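PDB 5V8S: flavoprotein from Thermotoga maritima, which carries a mu-oxo-diiron centre and probably acts as an FMN-binding oxidoreductase in electron transfer. Local coordinates for residues I94-E99 and M168-D173; L176-V181 and K234-G239. The protein carries 1 engineered substitution. One frame throughout, in Å; residues are numbered along the deposited sequence.

Overall arrangement
Contact 1 (94-99 with 168-173) and contact 2 (176-181 with 234-239) are both buried, lie in the metallo-beta-lactamase-like part of the chain, and have centres about 8 Å apart. Contact 1 bridges two sheets, tying the loop that leaves strand 92-94 of the seven-stranded sheet to strand 168-172 of the five-stranded one by one side-chain and one backbone hydrogen bond. Contact 2 lies within the five-stranded sheet, where T170 and F177 join antiparallel neighbours 168-172 and 175-179. It is a parallel pair with regular backbone bonding up to S178 and F177-L237 and L176-L236 packing on its two faces. One segment of each supplies iron ligands: H97 and E99 in contact 1, D180 in contact 2.

Contact 1 (I94-E99 and M168-D173); sequences IVNHTE and MVTYLD. With FEO (mu-oxo-diiron), chain C.
N96 and M168 bury the most surface here, 83 and 78 Å² of their own, and T170 follows with 46 Å². The N96 amide and the T170 side chain cross at about a right angle. The hydroxyl OG1 of T170 donates to OD1 of N96 over 2.8 Å, reaching the oxygen in the carbonyl plane on a lone pair, with a C=O...donor angle of 134°. With chi1 of T170 at -63°, OG1 sits beside the backbone N and anti to the carbonyl carbon, where it meets OD1 of N96. ND2 of N96 is bonded elsewhere, so both ends of this buried amide have partners. The backbone of N96 is held as well: N of M168 donates to O of N96 at 3.1 Å.

From CG the M168 chain runs extended past N96, beside V95 and I94. Its methyl CE makes an apolar contact with CG2 of I94 at 4.0 Å and a van der Waals contact with the carbonyl O of V95 at 3.6 Å. I94 and T170 meet tip to tip, CG2 of I94 standing 3.4 Å from OG1 of T170. M168 also packs on F156 and M158 of the neighbouring strand 152-158.

Next along the loop come two iron ligands. FE1 is bound by NE2 of H97 at 2.2 Å and by OE1 of E99 at 2.1 Å, with H163, D180 and a water completing the five ligands outside the oxo bridge. D166 bonds ND1 of H97 on the far side of its ring, and Y276 of the second subunit bonds OE2 of E99, so each has a second-shell partner. Because N96 is gripped through both backbone O and side-chain OD1, the peptide leading into H97 is held at its start, consistent with the strand helping to position H97.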
loop_
_atom_site.group_PDB
_atom_site.type_symbol
_atom_site.label_atom_id
_atom_site.label_comp_id
_atom_site.label_asym_id
_atom_site.label_seq_id
_atom_site.Cartn_x
_atom_site.Cartn_y
_atom_site.Cartn_z
ATOM N N ILE A 94 30.343 -5.809 -21.184
ATOM C CA ILE A 94 29.203 -5.189 -21.858
ATOM C C ILE A 94 28.115 -4.940 -20.827
ATOM O O ILE A 94 27.715 -5.853 -20.098
ATOM C CB ILE A 94 28.673 -6.068 -23.004
ATOM C CG1 ILE A 94 29.747 -6.201 -24.099
ATOM C CG2 ILE A 94 27.384 -5.457 -23.582
ATOM C CD1 ILE A 94 29.348 -7.114 -25.272
ATOM N N VAL A 95 27.665 -3.702 -20.757
ATOM C CA VAL A 95 26.629 -3.278 -19.819
ATOM C C VAL A 95 25.410 -2.890 -20.650
ATOM O O VAL A 95 25.319 -1.777 -21.173
ATOM C CB VAL A 95 27.117 -2.127 -18.934
ATOM C CG1 VAL A 95 26.025 -1.699 -17.963
ATOM C CG2 VAL A 95 28.361 -2.556 -18.179
ATOM N N ASN A 96 24.448 -3.815 -20.768
ATOM C CA ASN A 96 23.246 -3.547 -21.538
ATOM C C ASN A 96 22.318 -2.558 -20.824
ATOM O O ASN A 96 21.505 -1.907 -21.484
ATOM C CB ASN A 96 22.485 -4.857 -21.755
ATOM C CG ASN A 96 23.159 -5.773 -22.765
ATOM O OD1 ASN A 96 23.450 -5.362 -23.893
ATOM N ND2 ASN A 96 23.407 -7.035 -22.371
ATOM N N HIS A 97 22.438 -2.429 -19.501
ATOM C CA HIS A 97 21.526 -1.672 -18.653
ATOM C C HIS A 97 22.231 -1.534 -17.320
ATOM O O HIS A 97 22.852 -2.488 -16.843
ATOM C CB HIS A 97 20.221 -2.487 -18.537
ATOM C CG HIS A 97 19.166 -1.970 -17.593
ATOM N ND1 HIS A 97 18.683 -0.674 -17.571
ATOM C CD2 HIS A 97 18.414 -2.654 -16.701
ATOM C CE1 HIS A 97 17.713 -0.578 -16.677
ATOM N NE2 HIS A 97 17.524 -1.771 -16.141
ATOM N N THR A 98 22.180 -0.336 -16.748
ATOM C CA THR A 98 23.030 0.008 -15.618
ATOM C C THR A 98 22.342 -0.113 -14.265
ATOM O O THR A 98 22.965 0.204 -13.248
ATOM C CB THR A 98 23.547 1.440 -15.761
ATOM O OG1 THR A 98 22.444 2.354 -15.693
ATOM C CG2 THR A 98 24.299 1.613 -17.080
ATOM N N GLU A 99 21.082 -0.530 -14.214
ATOM C CA GLU A 99 20.393 -0.557 -12.931
ATOM C C GLU A 99 21.150 -1.487 -11.977
ATOM O O GLU A 99 21.665 -2.526 -12.404
ATOM C CB GLU A 99 18.955 -1.045 -13.108
ATOM C CG GLU A 99 18.108 -0.963 -11.860
ATOM C CD GLU A 99 16.661 -1.283 -12.102
ATOM O OE1 GLU A 99 16.229 -1.359 -13.256
ATOM O OE2 GLU A 99 15.924 -1.442 -11.098
ATOM N N MET A 168 19.846 -1.377 -24.004
ATOM C CA MET A 168 20.198 -1.909 -25.306
ATOM C C MET A 168 20.255 -3.426 -25.192
ATOM O O MET A 168 20.220 -3.996 -24.100
ATOM C CB MET A 168 21.556 -1.361 -25.773
ATOM C CG MET A 168 22.726 -1.818 -24.947
ATOM S SD MET A 168 24.283 -1.283 -25.707
ATOM C CE MET A 168 25.443 -2.196 -24.710
ATOM N N VAL A 169 20.349 -4.085 -26.340
ATOM C CA VAL A 169 20.545 -5.525 -26.377
ATOM C C VAL A 169 21.758 -5.799 -27.255
ATOM O O VAL A 169 22.082 -5.013 -28.149
ATOM C CB VAL A 169 19.285 -6.274 -26.873
ATOM C CG1 VAL A 169 18.097 -6.031 -25.943
ATOM C CG2 VAL A 169 18.929 -5.841 -28.269
ATOM N N THR A 170 22.450 -6.900 -26.968
ATOM C CA THR A 170 23.666 -7.296 -27.668
ATOM C C THR A 170 23.375 -8.563 -28.465
ATOM O O THR A 170 22.902 -9.558 -27.911
ATOM C CB THR A 170 24.794 -7.550 -26.663
ATOM O OG1 THR A 170 25.105 -6.337 -25.969
ATOM C CG2 THR A 170 26.062 -8.044 -27.345
ATOM N N TYR A 171 23.647 -8.514 -29.762
ATOM C CA TYR A 171 23.365 -9.606 -30.692
ATOM C C TYR A 171 24.679 -10.201 -31.170
ATOM O O TYR A 171 25.511 -9.487 -31.727
ATOM C CB TYR A 171 22.594 -9.047 -31.877
ATOM C CG TYR A 171 22.242 -10.049 -32.944
ATOM C CD1 TYR A 171 21.151 -10.886 -32.786
ATOM C CD2 TYR A 171 22.979 -10.149 -34.127
ATOM C CE1 TYR A 171 20.796 -11.798 -33.760
ATOM C CE2 TYR A 171 22.636 -11.073 -35.108
ATOM C CZ TYR A 171 21.547 -11.897 -34.922
ATOM O OH TYR A 171 21.193 -12.808 -35.902
ATOM N N LEU A 172 24.860 -11.499 -30.954
ATOM C CA LEU A 172 26.083 -12.218 -31.307
ATOM C C LEU A 172 25.689 -13.437 -32.138
ATOM O O LEU A 172 25.370 -14.486 -31.574
ATOM C CB LEU A 172 26.800 -12.652 -30.039
ATOM C CG LEU A 172 28.064 -13.476 -30.268
ATOM C CD1 LEU A 172 29.110 -12.691 -31.045
ATOM C CD2 LEU A 172 28.600 -13.960 -28.936
ATOM N N ASP A 173 25.697 -13.297 -33.459
ATOM C CA ASP A 173 25.437 -14.420 -34.376
ATOM C C ASP A 173 24.171 -15.200 -34.014
ATOM O O ASP A 173 24.160 -16.433 -33.981
ATOM C CB ASP A 173 26.633 -15.367 -34.431
ATOM C CG ASP A 173 27.847 -14.754 -35.087
ATOM O OD1 ASP A 173 27.718 -13.759 -35.832
ATOM O OD2 ASP A 173 28.941 -15.295 -34.860
HETATM FE FE1 FEO C . 16.031 -2.767 -14.816
HETATM FE FE2 FEO C . 16.993 -5.960 -14.105
HETATM O O FEO C . 17.122 -4.085 -14.038
HETATM O O HOH W 1 14.532 -3.776 -13.550
HETATM O O HOH W 2 14.784 -5.723 -13.619
#

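Contact 2 (L176-V181 and K234-G239). With FEO (mu-oxo-diiron), chain C.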
loop_
_atom_site.group_PDB
_atom_site.type_symbol
_atom_site.label_atom_id
_atom_site.label_comp_id
_atom_site.label_asym_id
_atom_site.label_seq_id
_atom_site.Cartn_x
_atom_site.Cartn_y
_atom_site.Cartn_z
ATOM N N LEU A 176 20.958 -13.438 -28.500
ATOM C CA LEU A 176 20.637 -12.101 -28.017
ATOM C C LEU A 176 20.792 -12.064 -26.499
ATOM O O LEU A 176 20.092 -12.787 -25.779
ATOM C CB LEU A 176 19.205 -11.729 -28.415
ATOM C CG LEU A 176 18.850 -10.247 -28.268
ATOM C CD1 LEU A 176 19.496 -9.441 -29.381
ATOM C CD2 LEU A 176 17.351 -10.049 -28.274
ATOM N N PHE A 177 21.717 -11.234 -26.020
ATOM C CA PHE A 177 21.876 -10.959 -24.594
ATOM C C PHE A 177 21.046 -9.713 -24.313
ATOM O O PHE A 177 21.388 -8.618 -24.764
ATOM C CB PHE A 177 23.348 -10.721 -24.253
ATOM C CG PHE A 177 24.251 -11.880 -24.575
ATOM C CD1 PHE A 177 24.851 -11.986 -25.822
ATOM C CD2 PHE A 177 24.540 -12.840 -23.616
ATOM C CE1 PHE A 177 25.714 -13.048 -26.110
ATOM C CE2 PHE A 177 25.410 -13.893 -23.893
ATOM C CZ PHE A 177 25.992 -13.997 -25.139
ATOM N N SER A 178 19.923 -9.887 -23.620
ATOM C CA SER A 178 18.885 -8.876 -23.629
ATOM C C SER A 178 18.617 -8.239 -22.275
ATOM O O SER A 178 17.757 -7.363 -22.192
ATOM C CB SER A 178 17.584 -9.483 -24.165
ATOM O OG SER A 178 17.244 -10.642 -23.441
ATOM N N CYS A 179 19.305 -8.667 -21.218
ATOM C CA CYS A 179 19.135 -8.113 -19.877
ATOM C C CYS A 179 17.661 -8.094 -19.446
ATOM O O CYS A 179 17.048 -9.151 -19.392
ATOM C CB CYS A 179 19.827 -6.760 -19.729
ATOM S SG CYS A 179 20.193 -6.397 -18.001
ATOM N N ASP A 180 17.054 -6.938 -19.151
ATOM C CA ASP A 180 15.664 -6.960 -18.670
ATOM C C ASP A 180 14.671 -7.374 -19.737
ATOM O O ASP A 180 13.572 -7.835 -19.390
ATOM C CB ASP A 180 15.202 -5.592 -18.169
ATOM C CG ASP A 180 15.817 -5.192 -16.828
ATOM O OD1 ASP A 180 16.503 -6.024 -16.197
ATOM O OD2 ASP A 180 15.627 -4.028 -16.416
ATOM N N VAL A 181 15.014 -7.211 -21.009
ATOM C CA VAL A 181 14.111 -7.546 -22.101
ATOM C C VAL A 181 14.041 -9.068 -22.187
ATOM O O VAL A 181 15.026 -9.731 -22.519
ATOM C CB VAL A 181 14.580 -6.920 -23.418
ATOM C CG1 VAL A 181 13.652 -7.317 -24.557
ATOM C CG2 VAL A 181 14.657 -5.401 -23.292
ATOM N N LYS A 234 18.230 -16.977 -32.607
ATOM C CA LYS A 234 18.290 -18.393 -32.277
ATOM C C LYS A 234 18.234 -18.669 -30.777
ATOM O O LYS A 234 17.870 -19.786 -30.387
ATOM C CB LYS A 234 19.513 -19.061 -32.935
ATOM C CG LYS A 234 20.842 -18.938 -32.232
ATOM C CD LYS A 234 21.917 -19.727 -32.996
ATOM C CE LYS A 234 23.254 -19.760 -32.251
ATOM N NZ LYS A 234 24.383 -20.261 -33.089
ATOM N N ALA A 235 18.510 -17.674 -29.930
ATOM C CA ALA A 235 18.447 -17.838 -28.490
ATOM C C ALA A 235 18.318 -16.457 -27.880
ATOM O O ALA A 235 18.841 -15.474 -28.415
ATOM C CB ALA A 235 19.680 -18.556 -27.936
ATOM N N LEU A 236 17.571 -16.391 -26.778
ATOM C CA LEU A 236 17.432 -15.166 -26.001
ATOM C C LEU A 236 17.904 -15.458 -24.586
ATOM O O LEU A 236 17.368 -16.352 -23.919
ATOM C CB LEU A 236 15.986 -14.665 -26.016
ATOM C CG LEU A 236 15.775 -13.274 -25.416
ATOM C CD1 LEU A 236 14.626 -12.585 -26.119
ATOM C CD2 LEU A 236 15.512 -13.312 -23.913
ATOM N N LEU A 237 18.906 -14.694 -24.136
ATOM C CA LEU A 237 19.590 -14.887 -22.859
ATOM C C LEU A 237 19.357 -13.624 -22.036
ATOM O O LEU A 237 20.104 -12.633 -22.167
ATOM C CB LEU A 237 21.091 -15.093 -23.080
ATOM C CG LEU A 237 21.571 -16.503 -23.465
ATOM C CD1 LEU A 237 20.751 -17.112 -24.587
ATOM C CD2 LEU A 237 23.048 -16.476 -23.800
ATOM N N PRO A 238 18.320 -13.597 -21.205
ATOM C CA PRO A 238 18.006 -12.384 -20.431
ATOM C C PRO A 238 18.697 -12.328 -19.088
ATOM O O PRO A 238 19.327 -13.293 -18.646
ATOM C CB PRO A 238 16.495 -12.501 -20.223
ATOM C CG PRO A 238 16.314 -14.001 -20.041
ATOM C CD PRO A 238 17.372 -14.685 -20.928
ATOM N N GLY A 239 18.509 -11.200 -18.395
ATOM C CA GLY A 239 19.124 -10.963 -17.107
ATOM C C GLY A 239 18.394 -11.528 -15.921
ATOM O O GLY A 239 18.952 -11.536 -14.828
HETATM FE FE1 FEO C . 16.031 -2.767 -14.816
HETATM FE FE2 FEO C . 16.993 -5.960 -14.105
HETATM O O FEO C . 17.122 -4.085 -14.038
HETATM O O HOH W 3 21.490 -10.531 -21.090
HETATM O O HOH W 1 14.532 -3.776 -13.550
HETATM O O HOH W 2 14.784 -5.723 -13.619
#
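F177 lays its ring alongside L237, the two side chains pointing the same way from one face of the sheet, and the methyl CD2 of L237 approaches ring atom CE2 of F177 at 3.5 Å, obliquely to the ring plane. Y55 adds an edge-to-face contact to F177. On the opposite face L176 and L236 pair more loosely, CD2 of the first lying 4.3 Å from CD1 of the second.

Between these layers the backbones run parallel, the segment axes 4.7 Å apart and inclined by 31°. Three backbone hydrogen bonds join them: N of L176 to O of A235, N of L237 to O of L176 at 2.8 Å, and N of S178 to O of L237. Beyond S178 the regular pattern gives way: water 3 accepts from N of C179 and donates to O of L237, while N of G239 reaches O of C179 at 2.7 Å from above the carbonyl plane.

S178 then opens a type II' turn ending at V181. With chi1 at 54°, its OG lies between backbone N and carbonyl carbon and donates to O of V181 over 2.6 Å; the bond closes the turn alongside the backbone one from N of V181 to O of S178. CD2 of L236 also touches this hydroxyl.

The turn carries D180, whose OD2 binds FE1 and OD1 binds FE2, each at 2.1 Å. H240, directly after G239, binds FE2, as do D101 and the engineered D102. A beta-alpha-beta crossover through helices 196-214 and 218-228, with a bridging aspartate and a histidine just past the strand ends, is characteristic of the metallo-beta-lactamase fold of flavodiiron proteins.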